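Local coordinates for beta-N-acetylglucosaminidase-like protein Glycoside hydrolase family 20 (Flavobacterium johnsoniae, PDB 6YHH), which is a family 20 glycoside hydrolase (chitobiase) that probably removes terminal N-acetylglucosamine units from chitin oligosaccharides during bacterial chitin degradation, at residues Val31-Asn36 against Leu76-Thr81; Glu90-Ser95 against Ala113-Glu118; Phe23-Asn28 against Ile58-Gly63; Gly44-Leu49 against Gly63-Leu68. One frame throughout, in Å; residues are numbered along the deposited sequence.

Contact 1 of 4, residues Val31-Asn36 against Leu76-Thr81; sequences VNISGN and LQINCT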
loop_
_atom_site.group_PDB
_atom_site.type_symbol
_atom_site.label_atom_id
_atom_site.label_comp_id
_atom_site.label_asym_id
_atom_site.label_seq_id
_atom_site.Cartn_x
_atom_site.Cartn_y
_atom_site.Cartn_z
ATOM N N VAL A 31 16.639 6.539 -24.028
ATOM C CA VAL A 31 17.437 5.380 -23.710
ATOM C C VAL A 31 17.469 4.379 -24.847
ATOM O O VAL A 31 16.488 4.124 -25.543
ATOM C CB VAL A 31 17.002 4.710 -22.371
ATOM C CG1 VAL A 31 15.619 4.110 -22.485
ATOM C CG2 VAL A 31 17.997 3.665 -21.915
ATOM N N ASN A 32 18.632 3.758 -24.995
ATOM C CA ASN A 32 18.895 2.735 -26.006
ATOM C C ASN A 32 19.686 1.623 -25.378
ATOM O O ASN A 32 20.554 1.928 -24.530
ATOM C CB ASN A 32 19.748 3.349 -27.128
ATOM C CG ASN A 32 19.851 2.431 -28.323
ATOM O OD1 ASN A 32 18.832 2.023 -28.896
ATOM N ND2 ASN A 32 21.118 2.054 -28.683
ATOM N N ILE A 33 19.399 0.409 -25.805
ATOM C CA ILE A 33 20.003 -0.774 -25.281
ATOM C C ILE A 33 20.650 -1.552 -26.436
ATOM O O ILE A 33 20.009 -1.760 -27.479
ATOM C CB ILE A 33 19.000 -1.720 -24.595
ATOM C CG1 ILE A 33 18.137 -0.972 -23.559
ATOM C CG2 ILE A 33 19.727 -2.876 -23.947
ATOM C CD1 ILE A 33 16.987 -1.837 -23.133
ATOM N N SER A 34 21.856 -2.041 -26.193
ATOM C CA SER A 34 22.620 -2.770 -27.203
ATOM C C SER A 34 23.325 -3.972 -26.638
ATOM O O SER A 34 23.374 -4.214 -25.414
ATOM C CB SER A 34 23.626 -1.847 -27.879
ATOM O OG SER A 34 24.637 -1.458 -26.973
ATOM N N GLY A 35 23.796 -4.813 -27.556
ATOM C CA GLY A 35 24.496 -5.980 -27.142
ATOM C C GLY A 35 23.635 -7.203 -27.102
ATOM O O GLY A 35 22.793 -7.481 -28.007
ATOM N N ASN A 36 23.849 -8.011 -26.083
ATOM C CA ASN A 36 23.125 -9.291 -25.975
ATOM C C ASN A 36 22.707 -9.520 -24.512
ATOM O O ASN A 36 23.046 -10.496 -23.910
ATOM C CB ASN A 36 23.921 -10.491 -26.498
ATOM C CG ASN A 36 23.141 -11.782 -26.484
ATOM O OD1 ASN A 36 21.949 -11.797 -26.652
ATOM N ND2 ASN A 36 23.829 -12.887 -26.217
ATOM N N LEU A 76 21.233 8.187 -23.332
ATOM C CA LEU A 76 21.634 7.075 -22.437
ATOM C C LEU A 76 21.740 5.808 -23.213
ATOM O O LEU A 76 20.752 5.289 -23.783
ATOM C CB LEU A 76 20.649 6.892 -21.216
ATOM C CG LEU A 76 20.982 5.672 -20.324
ATOM C CD1 LEU A 76 22.314 5.725 -19.586
ATOM C CD2 LEU A 76 19.850 5.535 -19.325
ATOM N N GLN A 77 22.959 5.268 -23.254
ATOM C CA GLN A 77 23.276 3.979 -23.936
ATOM C C GLN A 77 23.639 2.963 -22.914
ATOM O O GLN A 77 24.453 3.262 -22.031
ATOM C CB GLN A 77 24.511 4.144 -24.832
ATOM C CG GLN A 77 24.290 5.101 -25.955
ATOM C CD GLN A 77 23.353 4.524 -27.003
ATOM O OE1 GLN A 77 23.320 3.291 -27.250
ATOM N NE2 GLN A 77 22.544 5.434 -27.629
ATOM N N ILE A 78 23.018 1.804 -23.033
ATOM C CA ILE A 78 23.208 0.706 -22.171
ATOM C C ILE A 78 23.652 -0.483 -23.034
ATOM O O ILE A 78 22.886 -0.984 -23.836
ATOM C CB ILE A 78 21.908 0.348 -21.438
ATOM C CG1 ILE A 78 21.321 1.564 -20.692
ATOM C CG2 ILE A 78 22.143 -0.819 -20.530
ATOM C CD1 ILE A 78 19.953 1.253 -20.183
ATOM N N ASN A 79 24.890 -0.935 -22.787
ATOM C CA ASN A 79 25.500 -2.034 -23.563
ATOM C C ASN A 79 25.747 -3.205 -22.601
ATOM O O ASN A 79 26.404 -3.019 -21.558
ATOM C CB ASN A 79 26.841 -1.645 -24.128
ATOM C CG ASN A 79 26.824 -0.362 -24.936
ATOM O OD1 ASN A 79 27.566 0.614 -24.645
ATOM N ND2 ASN A 79 25.995 -0.341 -25.967
ATOM N N CYS A 80 25.205 -4.361 -22.921
ATOM C CA CYS A 80 25.394 -5.577 -22.192
ATOM C C CYS A 80 26.054 -6.659 -23.047
ATOM O O CYS A 80 25.504 -6.979 -24.119
ATOM C CB CYS A 80 24.106 -6.186 -21.692
ATOM S SG CYS A 80 23.168 -5.025 -20.629
ATOM N N THR A 81 27.100 -7.307 -22.548
ATOM C CA THR A 81 27.856 -8.245 -23.407
ATOM C C THR A 81 27.113 -9.534 -23.592
ATOM O O THR A 81 27.022 -10.039 -24.733
ATOM C CB THR A 81 29.296 -8.448 -22.874
ATOM O OG1 THR A 81 29.938 -7.168 -22.776
ATOM C CG2 THR A 81 30.091 -9.386 -23.815
HETATM O O HOH W 1 26.828 -12.752 -25.874
#
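Asn-32 and Gln-77 lie side by side on one face of a parallel strand pair, joined by their amides. Asn-32 ND2 donates to Gln-77 OE1 at 2.9 Å, almost straight (174°) and on an in-plane lone pair of the acceptor. The two amide planes are nonetheless turned 56° apart, so the groups meet at an angle rather than flat. Gln-77 reaches back because its chain folds at CG (chi2 -71°), which also lays NE2 3.5 Å from Asn-32 CB. A leucine in place of Gln-77 would probably leave Asn-32 ND2 without this straight bond and the asparagine amide less firmly fixed in rotation.

On the other face, Val-31, Ile-33, Leu-76 and Ile-78 form an apolar layer. Val-31 CG2, anti to its own nitrogen, is shared by two neighbours: it lies alongside Leu-76 CD2 at 3.7 Å and meets Ile-78 CD1 obliquely at 3.6 Å. Backbone bonds run in parallel register from Asn-32 N to Leu-76 O (2.9 Å) as far as Asn-36 N to Cys-80 O (2.8 Å); beyond them one water joins Asn-36 ND2 to Thr-81 O.

Asn-32 OD1 accepts from Phe-71 N. Helices 40-56 and 110-123 pack on the apolar face through Val-45, Phe-48 and Leu-117, while strand 102-107 continues the sheet beside strand 76-80.

Contact 2 of 4, residues Glu90-Ser95 against Ala113-Glu118; sequences EDESYS and ALHGLE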
loop_
_atom_site.group_PDB
_atom_site.type_symbol
_atom_site.label_atom_id
_atom_site.label_comp_id
_atom_site.label_asym_id
_atom_site.label_seq_id
_atom_site.Cartn_x
_atom_site.Cartn_y
_atom_site.Cartn_z
ATOM N N GLU A 90 27.638 -14.715 -10.288
ATOM C CA GLU A 90 27.570 -14.020 -11.537
ATOM C C GLU A 90 28.452 -12.802 -11.518
ATOM O O GLU A 90 28.693 -12.184 -10.495
ATOM C CB GLU A 90 26.139 -13.561 -11.794
ATOM C CG GLU A 90 25.154 -14.627 -12.122
ATOM C CD GLU A 90 25.327 -15.103 -13.553
ATOM O OE1 GLU A 90 25.174 -14.290 -14.560
ATOM O OE2 GLU A 90 25.696 -16.296 -13.635
ATOM N N ASP A 91 28.907 -12.414 -12.699
ATOM C CA ASP A 91 29.594 -11.157 -12.867
ATOM C C ASP A 91 28.551 -10.047 -12.880
ATOM O O ASP A 91 27.735 -9.936 -13.838
ATOM C CB ASP A 91 30.369 -11.144 -14.235
ATOM C CG ASP A 91 31.121 -9.896 -14.449
ATOM O OD1 ASP A 91 30.865 -8.880 -13.822
ATOM O OD2 ASP A 91 32.002 -9.820 -15.351
ATOM N N GLU A 92 28.479 -9.286 -11.784
ATOM C CA GLU A 92 27.447 -8.242 -11.583
ATOM C C GLU A 92 28.066 -6.877 -11.735
ATOM O O GLU A 92 27.478 -5.860 -11.340
ATOM C CB GLU A 92 26.858 -8.378 -10.136
ATOM C CG GLU A 92 26.051 -9.622 -9.953
ATOM C CD GLU A 92 25.505 -9.642 -8.538
ATOM O OE1 GLU A 92 24.516 -8.883 -8.325
ATOM O OE2 GLU A 92 26.090 -10.296 -7.650
ATOM N N SER A 93 29.252 -6.835 -12.323
ATOM C CA SER A 93 29.968 -5.558 -12.475
ATOM C C SER A 93 29.363 -4.654 -13.547
ATOM O O SER A 93 28.638 -5.119 -14.422
ATOM C CB SER A 93 31.436 -5.807 -12.884
ATOM O OG SER A 93 31.627 -6.398 -14.180
ATOM N N TYR A 94 29.707 -3.365 -13.505
ATOM C CA TYR A 94 29.276 -2.422 -14.527
ATOM C C TYR A 94 30.164 -1.224 -14.428
ATOM O O TYR A 94 30.828 -1.016 -13.376
ATOM C CB TYR A 94 27.780 -1.987 -14.385
ATOM C CG TYR A 94 27.532 -1.174 -13.117
ATOM C CD1 TYR A 94 27.319 -1.815 -11.874
ATOM C CD2 TYR A 94 27.625 0.203 -13.119
ATOM C CE1 TYR A 94 27.192 -1.077 -10.713
ATOM C CE2 TYR A 94 27.506 0.937 -11.968
ATOM C CZ TYR A 94 27.321 0.331 -10.762
ATOM O OH TYR A 94 27.303 1.143 -9.632
ATOM N N SER A 95 30.160 -0.425 -15.519
ATOM C CA SER A 95 30.701 0.934 -15.482
ATOM C C SER A 95 29.627 1.904 -15.957
ATOM O O SER A 95 28.734 1.544 -16.732
ATOM C CB SER A 95 31.957 1.120 -16.352
ATOM O OG SER A 95 31.592 0.864 -17.661
ATOM N N ALA A 113 24.020 -4.091 -15.595
ATOM C CA ALA A 113 23.311 -2.906 -16.106
ATOM C C ALA A 113 22.124 -2.496 -15.229
ATOM O O ALA A 113 21.906 -1.326 -15.025
ATOM C CB ALA A 113 22.863 -3.091 -17.513
ATOM N N LEU A 114 21.371 -3.487 -14.742
ATOM C CA LEU A 114 20.275 -3.194 -13.805
ATOM C C LEU A 114 20.802 -2.463 -12.574
ATOM O O LEU A 114 20.220 -1.519 -12.094
ATOM C CB LEU A 114 19.528 -4.443 -13.402
ATOM C CG LEU A 114 18.701 -5.064 -14.503
ATOM C CD1 LEU A 114 18.095 -6.343 -14.025
ATOM C CD2 LEU A 114 17.634 -4.127 -15.034
ATOM N N HIS A 115 21.939 -2.898 -12.057
ATOM C CA HIS A 115 22.547 -2.229 -10.940
ATOM C C HIS A 115 22.933 -0.806 -11.309
ATOM O O HIS A 115 22.777 0.178 -10.537
ATOM C CB HIS A 115 23.816 -2.986 -10.433
ATOM C CG HIS A 115 23.570 -4.359 -9.878
ATOM N ND1 HIS A 115 22.435 -4.710 -9.140
ATOM C CD2 HIS A 115 24.338 -5.467 -9.927
ATOM C CE1 HIS A 115 22.529 -5.979 -8.772
ATOM N NE2 HIS A 115 23.698 -6.451 -9.219
ATOM N N GLY A 116 23.521 -0.653 -12.493
ATOM C CA GLY A 116 23.959 0.682 -12.886
ATOM C C GLY A 116 22.856 1.664 -13.025
ATOM O O GLY A 116 23.057 2.866 -12.790
ATOM N N LEU A 117 21.661 1.186 -13.427
ATOM C CA LEU A 117 20.535 2.085 -13.476
ATOM C C LEU A 117 20.177 2.649 -12.081
ATOM O O LEU A 117 19.795 3.807 -11.934
ATOM C CB LEU A 117 19.326 1.369 -14.058
ATOM C CG LEU A 117 19.395 0.962 -15.545
ATOM C CD1 LEU A 117 18.178 0.075 -15.824
ATOM C CD2 LEU A 117 19.528 2.196 -16.386
ATOM N N GLU A 118 20.370 1.828 -11.042
ATOM C CA GLU A 118 20.125 2.287 -9.662
ATOM C C GLU A 118 21.130 3.318 -9.239
ATOM O O GLU A 118 20.796 4.299 -8.619
ATOM C CB GLU A 118 20.125 1.141 -8.678
ATOM C CG GLU A 118 19.035 0.108 -8.988
ATOM C CD GLU A 118 17.606 0.636 -8.846
ATOM O OE1 GLU A 118 17.380 1.714 -8.227
ATOM O OE2 GLU A 118 16.703 -0.133 -9.314
#
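A buried polar and CH-pi contact joins the start of strand 94-99 and the turn before it to one side of helix 110-123, with Glu-92 meeting His-115 and the Tyr-94 ring lying against the helix backbone. His-115 NE2 donates to Glu-92 OE1 at 2.7 Å with an angle of 163°. The carboxylate oxygen lies near the imidazole plane, at the ring edge, but the nitrogen reaches OE1 on its anti side and 27° out of the carboxylate plane. Glu-92 CB also comes within 3.8 Å of His-115 NE2.

Tyr-94 packs by a ring face. Its CG sits between the backbone N and carbonyl carbon (chi1 66°), which carries the ring over Gly-116. Gly-116 CA stands over the face, 3.8 Å from the ring centroid, a CH-pi contact; a side chain there would press tightly on the ring. His-115 CB touches Tyr-94 CE1 at 3.9 Å.

The helix packs on a face of the mixed sheet of the N-terminal family 20 domain. Before the strand, Asp-91 OD1 accepts from Ser-93 N at 3.0 Å, an Asx turn, and from Ser-93 OG.

Glu-92 OE1 also forms a salt bridge with Arg-147, whose charge probably helps keep the carboxylate ionised. Trp-476 meets the His-115 ring edge-to-face, and Tyr-94 OH hydrogen-bonds to Thr-119 OG1.

Contact 3 of 4, residues Phe23-Asn28 against Ile58-Gly63; sequences FTLTKN and IFFEQG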
loop_
_atom_site.group_PDB
_atom_site.type_symbol
_atom_site.label_atom_id
_atom_site.label_comp_id
_atom_site.label_asym_id
_atom_site.label_seq_id
_atom_site.Cartn_x
_atom_site.Cartn_y
_atom_site.Cartn_z
ATOM N N PHE A 23 25.616 16.780 -17.011
ATOM C CA PHE A 23 24.712 16.409 -18.073
ATOM C C PHE A 23 23.345 16.963 -17.630
ATOM O O PHE A 23 22.871 16.613 -16.536
ATOM C CB PHE A 23 24.633 14.892 -18.182
ATOM C CG PHE A 23 23.605 14.358 -19.139
ATOM C CD1 PHE A 23 22.258 14.323 -18.783
ATOM C CD2 PHE A 23 23.950 13.911 -20.387
ATOM C CE1 PHE A 23 21.308 13.784 -19.654
ATOM C CE2 PHE A 23 23.017 13.374 -21.263
ATOM C CZ PHE A 23 21.687 13.345 -20.899
ATOM N N THR A 24 22.699 17.788 -18.487
ATOM C CA THR A 24 21.398 18.386 -18.134
ATOM C C THR A 24 20.252 17.544 -18.681
ATOM O O THR A 24 20.228 17.181 -19.846
ATOM C CB THR A 24 21.313 19.813 -18.661
ATOM O OG1 THR A 24 22.287 20.629 -17.978
ATOM C CG2 THR A 24 19.906 20.393 -18.363
ATOM N N LEU A 25 19.282 17.171 -17.812
ATOM C CA LEU A 25 18.149 16.359 -18.246
ATOM C C LEU A 25 17.063 17.260 -18.868
ATOM O O LEU A 25 16.684 18.329 -18.291
ATOM C CB LEU A 25 17.533 15.607 -17.043
ATOM C CG LEU A 25 17.824 14.175 -16.845
ATOM C CD1 LEU A 25 17.098 13.787 -15.531
ATOM C CD2 LEU A 25 17.320 13.323 -17.991
ATOM N N THR A 26 16.650 16.869 -20.057
ATOM C CA THR A 26 15.680 17.620 -20.829
ATOM C C THR A 26 14.712 16.657 -21.444
ATOM O O THR A 26 14.853 15.449 -21.384
ATOM C CB THR A 26 16.341 18.320 -22.050
ATOM O OG1 THR A 26 16.712 17.359 -23.026
ATOM C CG2 THR A 26 17.519 19.146 -21.567
ATOM N N LYS A 27 13.725 17.233 -22.138
ATOM C CA LYS A 27 12.764 16.455 -22.860
ATOM C C LYS A 27 13.314 15.663 -24.055
ATOM O O LYS A 27 12.656 14.778 -24.598
ATOM C CB LYS A 27 11.588 17.378 -23.290
ATOM C CG LYS A 27 10.243 16.640 -23.349
ATOM C CD LYS A 27 9.132 17.650 -23.434
ATOM C CE LYS A 27 7.905 16.920 -23.865
ATOM N NZ LYS A 27 7.231 16.404 -22.693
ATOM N N ASN A 28 14.576 15.893 -24.414
ATOM C CA ASN A 28 15.263 15.119 -25.449
ATOM C C ASN A 28 15.756 13.777 -24.952
ATOM O O ASN A 28 16.168 12.922 -25.726
ATOM C CB ASN A 28 16.500 15.906 -26.012
ATOM C CG ASN A 28 17.030 15.275 -27.292
ATOM O OD1 ASN A 28 16.225 14.982 -28.203
ATOM N ND2 ASN A 28 18.369 14.995 -27.366
ATOM N N ILE A 58 9.346 15.607 -16.371
ATOM C CA ILE A 58 9.757 16.003 -17.720
ATOM C C ILE A 58 8.780 15.566 -18.781
ATOM O O ILE A 58 8.591 16.311 -19.745
ATOM C CB ILE A 58 11.213 15.594 -17.988
ATOM C CG1 ILE A 58 12.102 16.467 -17.099
ATOM C CG2 ILE A 58 11.512 15.731 -19.508
ATOM C CD1 ILE A 58 13.564 16.109 -17.068
ATOM N N PHE A 59 8.137 14.422 -18.593
ATOM C CA PHE A 59 7.255 13.751 -19.561
ATOM C C PHE A 59 8.077 13.251 -20.748
ATOM O O PHE A 59 8.004 13.791 -21.874
ATOM C CB PHE A 59 6.080 14.658 -19.999
ATOM C CG PHE A 59 5.025 14.893 -18.920
ATOM C CD1 PHE A 59 5.280 15.585 -17.753
ATOM C CD2 PHE A 59 3.757 14.402 -19.130
ATOM C CE1 PHE A 59 4.278 15.800 -16.802
ATOM C CE2 PHE A 59 2.778 14.610 -18.161
ATOM C CZ PHE A 59 3.067 15.254 -17.012
ATOM N N PHE A 60 8.882 12.239 -20.493
ATOM C CA PHE A 60 9.792 11.681 -21.523
ATOM C C PHE A 60 8.985 11.122 -22.677
ATOM O O PHE A 60 7.867 10.620 -22.510
ATOM C CB PHE A 60 10.670 10.572 -20.889
ATOM C CG PHE A 60 11.601 11.093 -19.827
ATOM C CD1 PHE A 60 12.392 12.142 -20.077
ATOM C CD2 PHE A 60 11.697 10.465 -18.569
ATOM C CE1 PHE A 60 13.291 12.621 -19.153
ATOM C CE2 PHE A 60 12.614 10.914 -17.663
ATOM C CZ PHE A 60 13.365 12.021 -17.901
ATOM N N GLU A 61 9.595 11.147 -23.849
ATOM C CA GLU A 61 8.957 10.591 -25.069
ATOM C C GLU A 61 8.661 9.140 -25.063
ATOM O O GLU A 61 7.649 8.729 -25.565
ATOM C CB GLU A 61 9.821 10.915 -26.342
ATOM N N GLN A 62 9.540 8.276 -24.584
ATOM C CA GLN A 62 9.352 6.878 -24.688
ATOM C C GLN A 62 8.360 6.366 -23.661
ATOM O O GLN A 62 8.377 6.837 -22.487
ATOM C CB GLN A 62 10.694 6.180 -24.413
ATOM C CG GLN A 62 11.653 6.277 -25.578
ATOM C CD GLN A 62 13.017 5.857 -25.152
ATOM O OE1 GLN A 62 13.673 6.575 -24.411
ATOM N NE2 GLN A 62 13.406 4.632 -25.520
ATOM N N GLY A 63 7.562 5.405 -24.101
ATOM C CA GLY A 63 6.683 4.698 -23.189
ATOM C C GLY A 63 7.388 3.432 -22.738
ATOM O O GLY A 63 8.352 3.519 -21.993
HETATM O O HOH W 2 12.154 12.397 -23.934
#
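Lys-27 NZ is gripped by two successive carbonyls of the loop 58-63, Phe-59 O at 2.8 Å and Ile-58 O at 3.2 Å. It meets Ile-58 O on an in-plane lone pair but stands 17° out of the Phe-59 carbonyl plane. The lysine chain runs out nearly straight and bends only at its last torsion (chi4 88°), which turns the ammonium group in toward both oxygens.

Ile-58 packs with two branches against the start of the lysine and against Leu-25. CG2, anti to the backbone N, touches Lys-27 CA at 3.7 Å, while CD1 reaches Leu-25 CB at 4.0 Å. An alanine here would lack both branches and is likely to open a gap beside Leu-25 CB and the backbone of Lys-27, although the two carbonyl bonds to NZ could remain. Phe-60 completes the apolar side: its CZ is 4.2 Å from Leu-25 CD2, the two side chains crossing at about a right angle, and Thr-26 O lies at the ring edge, near its plane.

This is loop-to-loop packing at the margin of the N-terminal family 20 domain, where the chain leaving strand 21-24 meets the one leaving helix 40-56. An ST turn shapes the first segment, with Asn-28 N donating to Thr-26 OG1 at 2.9 Å. A water bridges Lys-27 O and Glu-61 N.

Farther out, Asp-53 on helix 40-56 takes the backbone N-H groups of Phe-59 and Phe-60, one on each carboxylate oxygen, and so positions the loop. Phe-59 also meets the ring of Tyr-547 of the second subunit, with planes about 70° apart.

Contact 4 of 4, residues Gly44-Leu49 against Gly63-Leu68; sequences GVTRFL and GFITKL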
loop_
_atom_site.group_PDB
_atom_site.type_symbol
_atom_site.label_atom_id
_atom_site.label_comp_id
_atom_site.label_asym_id
_atom_site.label_seq_id
_atom_site.Cartn_x
_atom_site.Cartn_y
_atom_site.Cartn_z
ATOM N N GLY A 44 13.358 -3.561 -16.774
ATOM C CA GLY A 44 14.218 -2.721 -15.863
ATOM C C GLY A 44 14.487 -1.346 -16.376
ATOM O O GLY A 44 14.507 -0.385 -15.615
ATOM N N VAL A 45 14.751 -1.227 -17.692
ATOM C CA VAL A 45 14.965 0.068 -18.331
ATOM C C VAL A 45 13.678 0.881 -18.364
ATOM O O VAL A 45 13.676 2.088 -18.083
ATOM C CB VAL A 45 15.631 -0.079 -19.746
ATOM C CG1 VAL A 45 15.715 1.275 -20.419
ATOM C CG2 VAL A 45 17.027 -0.623 -19.565
ATOM N N THR A 46 12.576 0.221 -18.630
ATOM C CA THR A 46 11.275 0.924 -18.611
ATOM C C THR A 46 10.978 1.494 -17.226
ATOM O O THR A 46 10.609 2.673 -17.088
ATOM C CB THR A 46 10.144 -0.063 -19.058
ATOM O OG1 THR A 46 10.439 -0.614 -20.389
ATOM C CG2 THR A 46 8.820 0.702 -19.110
ATOM N N ARG A 47 11.184 0.660 -16.184
ATOM C CA ARG A 47 10.925 1.148 -14.795
ATOM C C ARG A 47 11.869 2.260 -14.428
ATOM O O ARG A 47 11.474 3.178 -13.801
ATOM C CB ARG A 47 11.028 -0.019 -13.829
ATOM C CG ARG A 47 9.882 -0.990 -13.982
ATOM C CD ARG A 47 9.875 -2.141 -13.002
ATOM N NE ARG A 47 10.983 -3.090 -13.119
ATOM C CZ ARG A 47 10.928 -4.156 -13.916
ATOM N NH1 ARG A 47 9.820 -4.408 -14.632
ATOM N NH2 ARG A 47 11.963 -4.951 -13.975
ATOM N N PHE A 48 13.121 2.191 -14.846
ATOM C CA PHE A 48 14.083 3.264 -14.634
ATOM C C PHE A 48 13.536 4.614 -15.160
ATOM O O PHE A 48 13.549 5.647 -14.526
ATOM C CB PHE A 48 15.472 2.914 -15.242
ATOM C CG PHE A 48 16.336 4.123 -15.460
ATOM C CD1 PHE A 48 17.118 4.691 -14.460
ATOM C CD2 PHE A 48 16.335 4.745 -16.684
ATOM C CE1 PHE A 48 17.917 5.805 -14.705
ATOM C CE2 PHE A 48 17.077 5.899 -16.907
ATOM C CZ PHE A 48 17.872 6.447 -15.946
ATOM N N LEU A 49 13.083 4.560 -16.409
ATOM C CA LEU A 49 12.573 5.756 -17.089
ATOM C C LEU A 49 11.326 6.298 -16.387
ATOM O O LEU A 49 11.218 7.498 -16.147
ATOM C CB LEU A 49 12.319 5.426 -18.547
ATOM C CG LEU A 49 11.986 6.619 -19.434
ATOM C CD1 LEU A 49 13.204 7.495 -19.493
ATOM C CD2 LEU A 49 11.620 6.178 -20.846
ATOM N N GLY A 63 7.562 5.405 -24.101
ATOM C CA GLY A 63 6.683 4.698 -23.189
ATOM C C GLY A 63 7.388 3.432 -22.738
ATOM O O GLY A 63 8.352 3.519 -21.993
ATOM N N PHE A 64 6.934 2.302 -23.221
ATOM C CA PHE A 64 7.594 1.005 -22.927
ATOM C C PHE A 64 8.831 0.770 -23.804
ATOM O O PHE A 64 8.816 1.082 -25.004
ATOM C CB PHE A 64 6.592 -0.108 -23.108
ATOM C CG PHE A 64 5.469 -0.100 -22.073
ATOM C CD1 PHE A 64 4.336 0.652 -22.288
ATOM C CD2 PHE A 64 5.585 -0.808 -20.859
ATOM C CE1 PHE A 64 3.317 0.695 -21.337
ATOM C CE2 PHE A 64 4.559 -0.760 -19.883
ATOM C CZ PHE A 64 3.420 -0.016 -20.147
ATOM N N ILE A 65 9.903 0.235 -23.197
ATOM C CA ILE A 65 11.139 -0.154 -23.904
ATOM C C ILE A 65 11.049 -1.676 -24.040
ATOM O O ILE A 65 10.858 -2.420 -23.053
ATOM C CB ILE A 65 12.362 0.357 -23.132
ATOM C CG1 ILE A 65 12.529 1.870 -23.296
ATOM C CG2 ILE A 65 13.615 -0.364 -23.620
ATOM C CD1 ILE A 65 12.017 2.636 -22.135
ATOM N N THR A 66 11.091 -2.176 -25.298
ATOM C CA THR A 66 10.860 -3.588 -25.561
ATOM C C THR A 66 11.882 -4.344 -26.448
ATOM O O THR A 66 11.850 -5.595 -26.451
ATOM C CB THR A 66 9.480 -3.816 -26.216
ATOM O OG1 THR A 66 9.383 -3.043 -27.395
ATOM C CG2 THR A 66 8.375 -3.377 -25.253
ATOM N N LYS A 67 12.718 -3.592 -27.162
ATOM C CA LYS A 67 13.722 -4.165 -28.119
ATOM C C LYS A 67 15.045 -3.435 -28.023
ATOM O O LYS A 67 15.154 -2.316 -27.539
ATOM C CB LYS A 67 13.197 -3.991 -29.556
ATOM C CG LYS A 67 11.867 -4.697 -29.930
ATOM C CD LYS A 67 11.359 -4.285 -31.337
ATOM N N LEU A 68 16.061 -4.104 -28.554
ATOM C CA LEU A 68 17.346 -3.500 -28.746
ATOM C C LEU A 68 17.315 -2.450 -29.833
ATOM O O LEU A 68 16.563 -2.557 -30.812
ATOM C CB LEU A 68 18.399 -4.569 -29.078
ATOM C CG LEU A 68 18.546 -5.746 -28.122
ATOM C CD1 LEU A 68 19.456 -6.850 -28.697
ATOM C CD2 LEU A 68 19.051 -5.326 -26.769
#
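Thr-46 has OG1 anti to its carbonyl carbon and CG2 anti to its nitrogen (chi1 -57°), a setting that presents the hydroxyl to Ile-65 and the methyl to Phe-64. The contact is a helix-to-loop packing in the N-terminal family 20 domain: the irregular loop 63-68, which follows helix 40-56 in the chain, comes back against it through Gly-63 to Ile-65.

Ile-65 N donates to Thr-46 OG1 at 3.0 Å with an angle of 157°. The same hydroxyl oxygen is also hydrogen-bonded to Phe-42 O one turn earlier in the helix, so it joins the helix backbone to that of the loop. On its other branch, Thr-46 CG2 lies 4.0 Å from Phe-64 CD2, approaching the ring obliquely.

Ile-65 supplies the apolar half. Its second torsion lies away from a staggered value (chi2 100°), and CD1 is thereby laid over the helix, near Thr-46 CA at 4.0 Å. Val-45 and Leu-49, one turn apart, both cross the isoleucine at about a right angle, Val-45 CG1 meeting the CG2 branch at 4.2 Å. Behind them, Val-45 and Ile-65 both pack on Ile-33 of strand 31-35, while Phe-64 packs on Asp-204 of the second subunit. Arg-50 NH1, one residue beyond the helical segment, bonds to Gly-63 O. At the far end of the isoleucine, CD1 rests 3.8 Å from Leu-49 CD2.

In the fold
All four contacts lie in the N-terminal family 20 domain, away from the predicted proton donor of the catalytic barrel. Contact 1 pairs two strands of the mixed sheet; contact 4 is nested in the chain between them, so strand 31-35, helix 40-56 and strand 76-80 make a beta-alpha-beta crossover. Their centres are about 11 Å apart, and Val-45 packs on Val-31 and Ile-78. Contact 3 alternates with contact 1 along the chain and shares Gly-63 with contact 4; both touch the second subunit. Contact 2 comes last, about 12 Å from contact 1, with Ala-113 and Leu-117 on Ile-78. Two helices thus cover one sheet face.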